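Local coordinates for sterol regulatory element-binding protein cleavage-activating protein (Schizosaccharomyces pombe, PDB 4YHC), which escorts the transcription factor sre1 to its processing when sterol or oxygen is low, this chain being the WD40 domain of the longer membrane protein, at residues A[139-144]-A[187-192]; A[175-180]-A[264-269]; A[213-218]-A[222-227]; A[235-238]-A[243-246]; A[274-279]-A[283-288]. The protein carries 9 engineered substitutions. All coordinates share one frame; numbering follows the deposited sequence.

Interaction 1: residues A[139-144]-A[187-192]; sequences ELVVVE and NRIASL. Engineered in segment 187-192: Ser191 (natural residue Cys).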
# COMPACT_ATOMS: atom_id res chain seq x y z
N GLU A 139 -0.73 15.16 12.22
CA GLU A 139 -2.13 15.29 11.88
C GLU A 139 -2.77 13.95 11.59
O GLU A 139 -2.24 13.16 10.81
CB GLU A 139 -2.27 16.25 10.73
CG GLU A 139 -1.85 17.65 11.17
CD GLU A 139 -1.88 18.65 10.05
OE1 GLU A 139 -1.14 18.43 9.06
OE2 GLU A 139 -2.68 19.63 10.19
N LEU A 140 -3.87 13.66 12.27
CA LEU A 140 -4.58 12.42 12.13
C LEU A 140 -5.83 12.74 11.37
O LEU A 140 -6.71 13.49 11.89
CB LEU A 140 -4.97 11.83 13.49
CG LEU A 140 -4.78 10.38 13.87
CD1 LEU A 140 -5.65 10.01 15.08
CD2 LEU A 140 -4.96 9.39 12.73
N VAL A 141 -5.96 12.18 10.18
CA VAL A 141 -7.07 12.52 9.31
C VAL A 141 -8.06 11.37 9.26
O VAL A 141 -7.71 10.20 9.02
CB VAL A 141 -6.57 12.85 7.90
CG1 VAL A 141 -7.71 13.21 6.96
CG2 VAL A 141 -5.54 13.99 7.96
N VAL A 142 -9.32 11.71 9.44
CA VAL A 142 -10.38 10.75 9.42
C VAL A 142 -11.33 11.11 8.32
O VAL A 142 -11.93 12.20 8.32
CB VAL A 142 -11.14 10.77 10.77
CG1 VAL A 142 -12.26 9.74 10.77
CG2 VAL A 142 -10.17 10.44 11.87
N VAL A 143 -11.47 10.21 7.36
CA VAL A 143 -12.29 10.43 6.20
C VAL A 143 -13.48 9.51 6.24
O VAL A 143 -13.35 8.28 6.39
CB VAL A 143 -11.51 10.22 4.86
CG1 VAL A 143 -12.40 10.51 3.67
CG2 VAL A 143 -10.27 11.10 4.81
N GLU A 144 -14.67 10.10 6.05
CA GLU A 144 -15.91 9.34 6.05
C GLU A 144 -16.48 9.22 4.67
O GLU A 144 -16.42 10.14 3.87
CB GLU A 144 -16.94 10.01 6.94
CG GLU A 144 -16.63 9.89 8.42
CD GLU A 144 -17.68 10.61 9.25
OE1 GLU A 144 -18.87 10.15 9.19
OE2 GLU A 144 -17.32 11.61 9.93
N ASN A 187 1.43 18.53 2.92
CA ASN A 187 0.52 17.46 3.25
C ASN A 187 -0.74 17.63 2.47
O ASN A 187 -1.25 18.72 2.38
CB ASN A 187 0.22 17.44 4.72
CG ASN A 187 1.41 17.01 5.53
OD1 ASN A 187 2.37 16.44 5.00
ND2 ASN A 187 1.30 17.15 6.87
N ARG A 188 -1.20 16.57 1.83
CA ARG A 188 -2.37 16.63 0.97
C ARG A 188 -3.29 15.48 1.23
O ARG A 188 -2.84 14.40 1.59
CB ARG A 188 -1.94 16.60 -0.47
CG ARG A 188 -0.92 17.61 -0.89
CD ARG A 188 -0.79 17.65 -2.41
NE ARG A 188 0.51 18.16 -2.88
CZ ARG A 188 0.83 19.45 -3.05
NH1 ARG A 188 2.04 19.82 -3.45
NH2 ARG A 188 -0.04 20.39 -2.77
N ILE A 189 -4.60 15.73 1.15
CA ILE A 189 -5.59 14.66 1.19
C ILE A 189 -6.42 14.73 -0.08
O ILE A 189 -7.04 15.79 -0.36
CB ILE A 189 -6.55 14.83 2.37
CG1 ILE A 189 -5.77 14.97 3.66
CG2 ILE A 189 -7.50 13.67 2.46
CD1 ILE A 189 -5.13 13.68 4.13
N ALA A 190 -6.48 13.62 -0.80
CA ALA A 190 -7.15 13.60 -2.12
C ALA A 190 -8.31 12.64 -2.03
O ALA A 190 -8.16 11.55 -1.47
CB ALA A 190 -6.17 13.13 -3.20
N SER A 191 -9.47 13.05 -2.58
CA SER A 191 -10.70 12.26 -2.51
C SER A 191 -11.41 12.17 -3.86
O SER A 191 -11.63 13.14 -4.54
CB SER A 191 -11.64 12.83 -1.43
OG SER A 191 -10.94 13.12 -0.23
N LEU A 192 -11.73 10.98 -4.26
CA LEU A 192 -12.49 10.76 -5.48
C LEU A 192 -13.91 10.60 -5.01
O LEU A 192 -14.19 9.75 -4.15
CB LEU A 192 -12.03 9.48 -6.19
CG LEU A 192 -12.92 9.00 -7.38
CD1 LEU A 192 -12.95 10.08 -8.44
CD2 LEU A 192 -12.33 7.73 -7.95
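ND2 of Asn187 lies 3.5 Å from OE1 of Glu139, but the amide spends its hydrogen bond elsewhere, on the carbonyl O of Pro127, so the carboxylate is a close polar neighbour and no hydrogen bond is made between the two side chains. Their flat ends are turned 42° from each other. Glu139 itself has a long, weak ion pair with Lys203.

Further along, the contact turns apolar. Ile189 CD1 and the two methyls of Val141 meet tip to tip: CD1 sits 3.9 Å from Val141 CG1 and equally 3.9 Å from Val141 CG2, wedged against the fork of the valine. In Ile189, CG1 lies anti to the carbonyl carbon (chi1 -53°), and a further bend at chi2 brings CD1 to the valine. The other branch of the isoleucine points on toward Val143, with Ile189 CG2 a looser 4.4 Å from Val143 CG2.

No backbone hydrogen bond joins the two strands, whose short axes approach to 10.2 Å and run nearly parallel, 7° apart. They face each other through alternate residues, with Val141 in register with Ile189. Met126 of strand 121-127 also packs on Ile189, and Ile149 of strand 148-156 on Val141.

This is face-to-face packing between the second strands of two successive four-stranded sheets, in the predicted repeats WD 3 and WD 4: the hydrophobic layer between adjacent blades of a WD40 beta-propeller.

Interaction 2: residues A[175-180]-A[264-269]; sequences IIKSIS and KVNTFS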
# COMPACT_ATOMS: atom_id res chain seq x y z
N ILE A 175 -17.72 9.89 -0.85
CA ILE A 175 -16.35 9.61 -1.18
C ILE A 175 -16.19 8.16 -1.53
O ILE A 175 -16.39 7.32 -0.72
CB ILE A 175 -15.44 10.06 -0.03
CG1 ILE A 175 -15.44 11.57 -0.02
CG2 ILE A 175 -13.99 9.54 -0.17
CD1 ILE A 175 -14.69 12.21 1.12
N ILE A 176 -15.78 7.88 -2.74
CA ILE A 176 -15.44 6.50 -3.17
C ILE A 176 -14.06 6.05 -2.61
O ILE A 176 -13.87 4.90 -2.26
CB ILE A 176 -15.38 6.44 -4.72
CG1 ILE A 176 -16.71 6.86 -5.36
CG2 ILE A 176 -15.03 5.05 -5.22
CD1 ILE A 176 -16.62 6.99 -6.87
N LYS A 177 -13.11 6.97 -2.52
CA LYS A 177 -11.72 6.60 -2.24
C LYS A 177 -10.97 7.84 -1.79
O LYS A 177 -11.09 8.89 -2.43
CB LYS A 177 -11.11 6.06 -3.53
CG LYS A 177 -9.62 5.86 -3.56
CD LYS A 177 -9.21 4.73 -2.66
CE LYS A 177 -7.74 4.39 -2.84
NZ LYS A 177 -7.62 3.20 -3.68
N SER A 178 -10.23 7.75 -0.70
CA SER A 178 -9.40 8.86 -0.27
C SER A 178 -8.01 8.33 -0.06
O SER A 178 -7.84 7.21 0.32
CB SER A 178 -9.96 9.49 0.99
OG SER A 178 -10.01 8.51 2.03
N ILE A 179 -7.03 9.19 -0.32
CA ILE A 179 -5.64 8.89 -0.07
C ILE A 179 -4.91 10.09 0.48
O ILE A 179 -5.32 11.28 0.33
CB ILE A 179 -4.89 8.49 -1.33
CG1 ILE A 179 -4.97 9.61 -2.37
CG2 ILE A 179 -5.45 7.16 -1.82
CD1 ILE A 179 -4.13 9.37 -3.62
N SER A 180 -3.83 9.78 1.17
CA SER A 180 -2.94 10.82 1.72
C SER A 180 -1.72 10.96 0.83
O SER A 180 -1.20 9.98 0.35
CB SER A 180 -2.57 10.47 3.15
OG SER A 180 -1.44 9.71 3.20
N LYS A 264 -11.59 -1.71 -12.98
CA LYS A 264 -12.58 -1.86 -11.95
C LYS A 264 -12.40 -0.92 -10.81
O LYS A 264 -11.30 -0.70 -10.35
CB LYS A 264 -12.54 -3.29 -11.46
CG LYS A 264 -13.70 -3.63 -10.59
CD LYS A 264 -13.81 -5.14 -10.47
CE LYS A 264 -14.78 -5.55 -9.38
NZ LYS A 264 -16.01 -4.69 -9.54
N VAL A 265 -13.48 -0.28 -10.37
CA VAL A 265 -13.41 0.69 -9.35
C VAL A 265 -12.63 0.19 -8.10
O VAL A 265 -12.69 -0.95 -7.69
CB VAL A 265 -14.81 1.27 -8.99
CG1 VAL A 265 -15.65 0.15 -8.36
CG2 VAL A 265 -14.59 2.39 -7.98
N ASN A 266 -11.78 1.04 -7.59
CA ASN A 266 -10.97 0.75 -6.42
C ASN A 266 -10.03 -0.41 -6.49
O ASN A 266 -9.77 -1.06 -5.48
CB ASN A 266 -11.89 0.53 -5.23
CG ASN A 266 -11.86 1.71 -4.33
OD1 ASN A 266 -10.77 2.16 -3.88
ND2 ASN A 266 -13.02 2.25 -4.06
N THR A 267 -9.54 -0.74 -7.66
CA THR A 267 -8.62 -1.88 -7.71
C THR A 267 -7.23 -1.56 -8.21
O THR A 267 -6.48 -2.49 -8.45
CB THR A 267 -9.18 -2.99 -8.59
OG1 THR A 267 -9.28 -2.49 -9.96
CG2 THR A 267 -10.62 -3.38 -8.07
N PHE A 268 -6.91 -0.28 -8.38
CA PHE A 268 -5.73 0.20 -9.02
C PHE A 268 -4.59 0.55 -8.02
O PHE A 268 -4.82 1.25 -7.05
CB PHE A 268 -6.10 1.45 -9.83
CG PHE A 268 -4.96 2.05 -10.64
CD1 PHE A 268 -4.62 1.56 -11.88
CD2 PHE A 268 -4.29 3.17 -10.20
CE1 PHE A 268 -3.62 2.13 -12.64
CE2 PHE A 268 -3.25 3.72 -10.91
CZ PHE A 268 -2.90 3.21 -12.14
N SER A 269 -3.38 0.11 -8.29
CA SER A 269 -2.24 0.60 -7.52
C SER A 269 -1.04 0.76 -8.44
O SER A 269 -1.05 0.31 -9.63
CB SER A 269 -1.95 -0.29 -6.32
OG SER A 269 -1.64 -1.55 -6.77
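The flat carboxamide of Asn266 engages segment 175-180 through both its ends. OD1 crosses the lysine chain of Lys177, 3.2 Å from CD and 3.3 Å from NZ, the latter a weak hydrogen bond; ND2 gives another weak one, 3.3 Å long and fairly straight at 162°, to the carbonyl O of Ile176. The same nitrogen lies 3.6 Å from Ile176 CG2, the methyl that also meets Val265 CG2 at 3.9 Å.

Lys177 reaches the amide because CG is anti to its backbone N (chi1 168°) and the chain then folds at chi2, carrying CD past the oxygen. Its ammonium has a stronger partner in Asp226, with which it forms a salt bridge, so Asn266 is a secondary acceptor for that charge.

Asn266 is presented by a type II turn from Lys264 to Thr267, in which it takes the left-handed third position; Thr267 OG1 ties the turn by a 2.7 Å bond to the carbonyl O of Lys264.

Ile176 and Lys177 form a classic beta bulge opposite Leu192, at the corner where strand 175-182 enters its sheet. The turn lies in the loop between strands 253-259 and 269-278, touching strand 226-230 through Asp226 and strand 281-292 through Thr267, while Phe268 just after it packs on Phe291.

Interaction 3: residues A[213-218]-A[222-227]; sequences LSQNKN and ETKKDI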
# COMPACT_ATOMS: atom_id res chain seq x y z
N LEU A 213 -9.15 18.77 -9.21
CA LEU A 213 -8.25 18.41 -10.29
C LEU A 213 -8.96 18.21 -11.61
O LEU A 213 -10.09 17.82 -11.62
CB LEU A 213 -7.60 17.07 -9.95
CG LEU A 213 -6.25 17.16 -9.29
CD1 LEU A 213 -6.20 18.21 -8.21
CD2 LEU A 213 -5.91 15.76 -8.80
N SER A 214 -8.26 18.41 -12.72
CA SER A 214 -8.82 18.12 -14.06
C SER A 214 -8.20 16.85 -14.66
O SER A 214 -6.98 16.79 -14.82
CB SER A 214 -8.54 19.27 -15.03
OG SER A 214 -8.75 20.54 -14.42
N GLN A 215 -9.01 15.86 -15.01
CA GLN A 215 -8.54 14.81 -15.94
C GLN A 215 -8.23 15.33 -17.36
O GLN A 215 -8.58 16.45 -17.71
CB GLN A 215 -9.56 13.70 -16.06
CG GLN A 215 -10.88 14.18 -16.62
CD GLN A 215 -11.63 13.06 -17.25
OE1 GLN A 215 -12.61 12.56 -16.72
NE2 GLN A 215 -11.15 12.63 -18.39
N ASN A 216 -7.64 14.47 -18.17
CA ASN A 216 -7.35 14.73 -19.56
C ASN A 216 -8.68 15.16 -20.25
O ASN A 216 -9.69 14.45 -20.22
CB ASN A 216 -6.65 13.49 -20.18
CG ASN A 216 -6.18 13.72 -21.60
OD1 ASN A 216 -6.88 14.32 -22.41
ND2 ASN A 216 -5.02 13.16 -21.94
N LYS A 217 -8.71 16.38 -20.73
CA LYS A 217 -9.90 16.96 -21.35
C LYS A 217 -10.43 16.19 -22.57
O LYS A 217 -11.58 16.35 -22.91
CB LYS A 217 -9.66 18.41 -21.72
CG LYS A 217 -8.21 18.79 -22.06
CD LYS A 217 -7.32 19.00 -20.82
CE LYS A 217 -6.15 18.01 -20.73
NZ LYS A 217 -5.59 18.09 -19.35
N ASN A 218 -9.61 15.35 -23.21
CA ASN A 218 -10.08 14.48 -24.29
C ASN A 218 -10.99 13.40 -23.85
O ASN A 218 -11.48 12.71 -24.70
CB ASN A 218 -8.92 13.75 -24.97
CG ASN A 218 -8.20 14.61 -25.99
OD1 ASN A 218 -8.81 15.32 -26.74
ND2 ASN A 218 -6.88 14.53 -26.00
N GLU A 222 -15.64 9.83 -19.47
CA GLU A 222 -15.29 8.56 -18.86
C GLU A 222 -15.60 8.62 -17.38
O GLU A 222 -15.51 9.65 -16.75
CB GLU A 222 -13.84 8.20 -19.14
CG GLU A 222 -13.50 8.05 -20.61
CD GLU A 222 -12.14 7.47 -20.84
OE1 GLU A 222 -11.35 7.31 -19.86
OE2 GLU A 222 -11.84 7.17 -22.00
N THR A 223 -16.11 7.53 -16.87
CA THR A 223 -16.18 7.29 -15.44
C THR A 223 -14.74 7.21 -14.80
O THR A 223 -13.88 6.46 -15.28
CB THR A 223 -16.84 5.97 -15.20
OG1 THR A 223 -18.07 5.94 -15.92
CG2 THR A 223 -17.11 5.72 -13.68
N LYS A 224 -14.55 7.94 -13.73
CA LYS A 224 -13.33 7.90 -12.87
C LYS A 224 -13.42 6.69 -11.95
O LYS A 224 -14.44 6.43 -11.33
CB LYS A 224 -13.21 9.20 -12.08
CG LYS A 224 -12.55 10.30 -12.88
CD LYS A 224 -13.19 10.65 -14.24
CE LYS A 224 -14.17 11.84 -14.18
NZ LYS A 224 -13.55 13.00 -13.42
N LYS A 225 -12.36 5.91 -11.89
CA LYS A 225 -12.42 4.60 -11.23
C LYS A 225 -11.55 4.53 -9.96
O LYS A 225 -11.82 3.70 -9.07
CB LYS A 225 -11.99 3.53 -12.22
CG LYS A 225 -12.89 3.36 -13.45
CD LYS A 225 -14.27 2.92 -13.00
CE LYS A 225 -15.19 2.40 -14.12
NZ LYS A 225 -14.65 1.21 -14.80
N ASP A 226 -10.49 5.34 -9.90
CA ASP A 226 -9.57 5.22 -8.76
C ASP A 226 -8.57 6.37 -8.79
O ASP A 226 -8.35 7.05 -9.79
CB ASP A 226 -8.80 3.88 -8.79
CG ASP A 226 -8.57 3.29 -7.38
OD1 ASP A 226 -8.72 4.06 -6.37
OD2 ASP A 226 -8.20 2.08 -7.29
N ILE A 227 -7.96 6.55 -7.65
CA ILE A 227 -6.82 7.47 -7.49
C ILE A 227 -5.75 6.79 -6.68
O ILE A 227 -6.05 5.98 -5.78
CB ILE A 227 -7.22 8.80 -6.83
CG1 ILE A 227 -7.88 8.65 -5.45
CG2 ILE A 227 -8.13 9.58 -7.71
CD1 ILE A 227 -8.18 9.99 -4.80
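A blade-to-blade connection brings Gln215 against Lys224: the loop 213-225 leaves strand 207-212, doubles back and enters strand 226-230 of the next sheet. The two side chains cross, and the amide oxygen does the touching. Gln215 OE1 rests 3.1 Å from Lys224 CE and 3.2 Å from Lys224 CD. NZ of Lys224 is 3.5 Å from that oxygen at a poor angle, so this is no hydrogen bond; the ammonium instead donates to the carbonyl O of Gly196. CE is bonded to the ammonium nitrogen and CD is one carbon further on, so their hydrogens are probably somewhat polarised and acceptable company for OE1.

The other end of the amide is turned back on its own chain. Gln215 NE2 donates to the carbonyl O of Asn216 over 3.0 Å, bent to 145°, and more weakly to Tyr219 O, which helps fix the rotation of the amide. Asn216 in turn closes an Asx turn, its OD1 accepting from Asn218 N at 3.0 Å in the carbonyl plane.

Around the crossing, Leu238 of strand 235-239 touches both Gln215 and Lys224. Lys224 also packs on Leu192 of strand 187-193, and the loop thereby spans the gap between the second strands of two neighbouring sheets.

Interaction 4: residues A[235-238]-A[243-246]; sequences ILFL and GVDM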
# COMPACT_ATOMS: atom_id res chain seq x y z
N ILE A 235 2.86 13.15 -6.96
CA ILE A 235 2.13 12.71 -8.12
C ILE A 235 0.88 11.97 -7.68
O ILE A 235 0.95 11.17 -6.74
CB ILE A 235 2.94 11.73 -8.94
CG1 ILE A 235 4.00 12.52 -9.71
CG2 ILE A 235 2.08 11.02 -9.97
CD1 ILE A 235 5.02 11.64 -10.32
N LEU A 236 -0.22 12.24 -8.38
CA LEU A 236 -1.44 11.49 -8.26
C LEU A 236 -1.80 10.85 -9.59
O LEU A 236 -1.70 11.53 -10.67
CB LEU A 236 -2.56 12.44 -7.88
CG LEU A 236 -3.92 11.78 -7.66
CD1 LEU A 236 -4.64 12.31 -6.46
CD2 LEU A 236 -4.83 11.98 -8.87
N PHE A 237 -2.20 9.57 -9.53
CA PHE A 237 -2.62 8.82 -10.72
C PHE A 237 -4.17 8.77 -10.63
O PHE A 237 -4.73 8.39 -9.59
CB PHE A 237 -2.04 7.41 -10.78
CG PHE A 237 -0.57 7.35 -11.02
CD1 PHE A 237 0.33 7.54 -9.99
CD2 PHE A 237 -0.07 7.10 -12.28
CE1 PHE A 237 1.68 7.51 -10.23
CE2 PHE A 237 1.24 7.07 -12.50
CZ PHE A 237 2.12 7.24 -11.48
N LEU A 238 -4.87 9.19 -11.69
CA LEU A 238 -6.33 9.17 -11.80
C LEU A 238 -6.69 8.12 -12.88
O LEU A 238 -6.39 8.31 -14.01
CB LEU A 238 -6.83 10.54 -12.22
CG LEU A 238 -8.35 10.89 -12.14
CD1 LEU A 238 -8.97 11.10 -13.49
CD2 LEU A 238 -9.26 9.93 -11.40
N GLY A 243 -7.72 4.78 -19.65
CA GLY A 243 -6.35 5.04 -19.18
C GLY A 243 -6.19 5.66 -17.80
O GLY A 243 -7.13 5.66 -17.00
N VAL A 244 -4.97 6.12 -17.54
CA VAL A 244 -4.65 6.72 -16.28
C VAL A 244 -3.90 8.01 -16.54
O VAL A 244 -2.89 7.99 -17.24
CB VAL A 244 -3.75 5.85 -15.41
CG1 VAL A 244 -3.56 6.54 -14.05
CG2 VAL A 244 -4.38 4.50 -15.16
N ASP A 245 -4.38 9.10 -15.93
CA ASP A 245 -3.69 10.40 -16.00
C ASP A 245 -2.77 10.60 -14.78
O ASP A 245 -3.21 10.37 -13.61
CB ASP A 245 -4.72 11.49 -16.05
CG ASP A 245 -5.61 11.36 -17.29
OD1 ASP A 245 -5.12 10.97 -18.36
OD2 ASP A 245 -6.78 11.61 -17.17
N MET A 246 -1.51 10.96 -15.10
CA MET A 246 -0.45 11.10 -14.12
C MET A 246 -0.25 12.61 -13.94
O MET A 246 0.09 13.29 -14.89
CB MET A 246 0.81 10.39 -14.54
CG MET A 246 1.93 10.55 -13.47
SD MET A 246 3.37 9.61 -13.84
CE MET A 246 4.19 10.85 -14.85
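Phe237 and Met246 make the tight half of this hairpin contact, lying side by side and pointing the same way. Met246 CG stands over one face of the ring, 4.1 Å from the Phe237 centroid and 28° off the normal, a CH-pi contact. The sulfur comes in obliquely as a Met-aromatic contact, with Met246 SD 3.6 Å from Phe237 CZ. CG of the methionine is anti to its backbone N (chi1 -180°) and the chain stays extended to the sulfur, which carries it along the ring. On the same face of the sheet Ile235 CG2 presses on Met246 CG at 3.5 Å, and at the ring edge, in its plane, lies Val244 CG1, 3.7 Å from Phe237 CB.

The other face is much looser. Leu238 and Asp245 are directly paired in the backbone, yet their side chains come no nearer than 4.3 Å, from Leu238 CD1 to Asp245 OD2. This side is not solvent either: the buried carboxylate is satisfied by Arg240 and Ser257 at OD1 and by the backbone N of Asn216 at OD2.

Between the faces, Leu238 N donates to Asp245 O over 2.8 Å and Asp245 N returns to Leu238 O over 2.9 Å, making an antiparallel hydrogen-bonded pair. Phe237 with Met246 is the adjacent non-hydrogen-bonded pair.

The hairpin forms the middle of a four-stranded antiparallel blade, flanked by strand 226-230 beyond 235-239 and by strand 253-259 beyond 243-248. Leu315 of strand 311-317, in the following sheet, packs on Ile235 and Met246.

Interaction 5: residues A[274-279]-A[283-288]; sequences NSRFVN and RVSSIS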
# COMPACT_ATOMS: atom_id res chain seq x y z
N ASN A 274 13.62 2.05 -8.02
CA ASN A 274 14.88 2.79 -8.00
C ASN A 274 14.69 4.28 -7.99
O ASN A 274 15.32 4.95 -8.77
CB ASN A 274 15.75 2.38 -9.18
CG ASN A 274 16.24 0.95 -9.03
OD1 ASN A 274 16.35 0.44 -7.90
ND2 ASN A 274 16.47 0.28 -10.13
N SER A 275 13.78 4.77 -7.13
CA SER A 275 13.42 6.16 -7.08
C SER A 275 14.73 6.95 -6.66
O SER A 275 15.48 6.49 -5.81
CB SER A 275 12.35 6.34 -6.04
OG SER A 275 11.13 5.92 -6.61
N ARG A 276 15.08 8.01 -7.37
CA ARG A 276 16.16 8.90 -6.89
C ARG A 276 15.82 10.30 -7.39
O ARG A 276 15.01 10.45 -8.35
CB ARG A 276 17.55 8.42 -7.33
CG ARG A 276 17.82 8.46 -8.84
CD ARG A 276 17.28 7.26 -9.57
NE ARG A 276 17.92 7.03 -10.85
CZ ARG A 276 17.59 6.05 -11.67
NH1 ARG A 276 16.59 5.21 -11.33
NH2 ARG A 276 18.25 5.88 -12.82
N PHE A 277 16.35 11.32 -6.71
CA PHE A 277 16.01 12.68 -7.04
C PHE A 277 17.33 13.35 -7.38
O PHE A 277 18.28 13.31 -6.55
CB PHE A 277 15.32 13.28 -5.89
CG PHE A 277 14.83 14.65 -6.12
CD1 PHE A 277 15.61 15.76 -5.84
CD2 PHE A 277 13.55 14.87 -6.54
CE1 PHE A 277 15.14 17.03 -6.05
CE2 PHE A 277 13.08 16.12 -6.78
CZ PHE A 277 13.88 17.22 -6.47
N VAL A 278 17.43 13.83 -8.62
CA VAL A 278 18.70 14.34 -9.13
C VAL A 278 18.39 15.63 -9.91
O VAL A 278 17.53 15.66 -10.86
CB VAL A 278 19.44 13.38 -10.06
CG1 VAL A 278 20.74 14.06 -10.53
CG2 VAL A 278 19.79 12.04 -9.43
N ASN A 279 19.03 16.70 -9.45
CA ASN A 279 18.85 18.02 -10.05
C ASN A 279 17.43 18.35 -10.34
O ASN A 279 17.09 18.72 -11.49
CB ASN A 279 19.67 18.08 -11.35
CG ASN A 279 19.70 19.47 -11.97
OD1 ASN A 279 19.39 20.49 -11.33
ND2 ASN A 279 20.07 19.52 -13.26
N ARG A 283 13.41 10.67 -10.52
CA ARG A 283 13.72 9.66 -11.53
C ARG A 283 13.42 8.26 -11.02
O ARG A 283 13.58 8.01 -9.82
CB ARG A 283 15.15 9.71 -11.98
CG ARG A 283 15.64 11.05 -12.54
CD ARG A 283 17.13 10.93 -12.80
NE ARG A 283 17.69 12.17 -13.37
CZ ARG A 283 19.02 12.40 -13.48
NH1 ARG A 283 19.91 11.47 -13.16
NH2 ARG A 283 19.44 13.53 -14.02
N VAL A 284 12.90 7.41 -11.92
CA VAL A 284 12.66 5.99 -11.66
C VAL A 284 13.14 5.14 -12.79
O VAL A 284 13.25 5.62 -13.93
CB VAL A 284 11.13 5.71 -11.41
CG1 VAL A 284 10.64 6.59 -10.29
CG2 VAL A 284 10.30 5.92 -12.69
N SER A 285 13.46 3.89 -12.51
CA SER A 285 13.90 3.01 -13.56
C SER A 285 12.70 2.34 -14.28
O SER A 285 12.89 1.86 -15.39
CB SER A 285 14.76 1.86 -13.01
OG SER A 285 15.96 2.34 -12.43
N SER A 286 11.54 2.32 -13.64
CA SER A 286 10.32 1.59 -14.17
C SER A 286 9.08 1.98 -13.44
O SER A 286 9.17 2.54 -12.33
CB SER A 286 10.43 0.08 -14.16
OG SER A 286 10.50 -0.49 -12.86
N ILE A 287 7.91 1.77 -14.08
CA ILE A 287 6.63 2.03 -13.44
C ILE A 287 5.81 0.78 -13.66
O ILE A 287 5.79 0.26 -14.80
CB ILE A 287 5.90 3.20 -14.10
CG1 ILE A 287 6.82 4.39 -14.26
CG2 ILE A 287 4.63 3.58 -13.33
CD1 ILE A 287 6.19 5.55 -15.03
N SER A 288 5.05 0.37 -12.65
CA SER A 288 4.18 -0.83 -12.73
C SER A 288 2.84 -0.44 -12.21
O SER A 288 2.72 0.25 -11.13
CB SER A 288 4.67 -1.95 -11.87
OG SER A 288 5.93 -2.44 -12.23
O HOH W 1 17.78 3.11 -14.18
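This is a beta-hairpin contact, rich in polar groups, between strands 269-278 and 281-292, in the mixed sheet that follows the four-stranded blades. Arg276 and Arg283 form its antiparallel hydrogen-bonded pair: Arg283 N gives a short 2.7 Å bond to Arg276 O, nearly along the C=O axis, and Arg276 N answers to Arg283 O at 2.9 Å.

Beside them Ser285 OG is gripped by several groups. Asn274 ND2 donates to it over 3.1 Å, with the oxygen in the amide plane, and Arg276 NH1 donates over the same 3.1 Å from the edge of its guanidinium. A water is also bonded to Ser285 OG, at 2.6 Å, and accepts from Arg276 NH2. NH1 makes a further bond to Asn274 O, 2.9 Å long, so the guanidinium is held in its rotation. The fold at chi2 of Arg276 (-83°) swings it back over Arg283 CB, which lies against one of its faces.

Arg283 runs out straight, its guanidinium turned 78° from that of Arg276. Val278 CB sits over the centre of one face, 3.6 Å from Arg283 CZ.

Asp331 salt-bridges both arginines and Asp329 adds a second partner for Arg283, while Gln281 accepts from Arg283 NE. The two positive groups converge on acidic residues, an arrangement of matched charge that probably helps fasten the hairpin to the segment carrying the aspartates.

Interactions 1 to 4 form one continuous patch through neighbouring blades. Interactions 1 and 2 share a sheet, joined by Ala190 N to Ile179 O at 2.8 Å. Asp226 couples interactions 2 and 3, its OD1 3.0 Å from Lys177 NZ and its OD2 2.9 Å from Phe268 N. Interaction 3 in turn meets interaction 4 where Asn216 N lies 3.1 Å from Asp245 OD2, their centres only 8 Å apart. Phe268 of interaction 2 also packs on Val244 of interaction 4, CE1 to CG2 3.5 Å. Interaction 5 stands off, its centre about 17 Å from that of interaction 4, nearest atoms about 5 Å apart, in the next sheet.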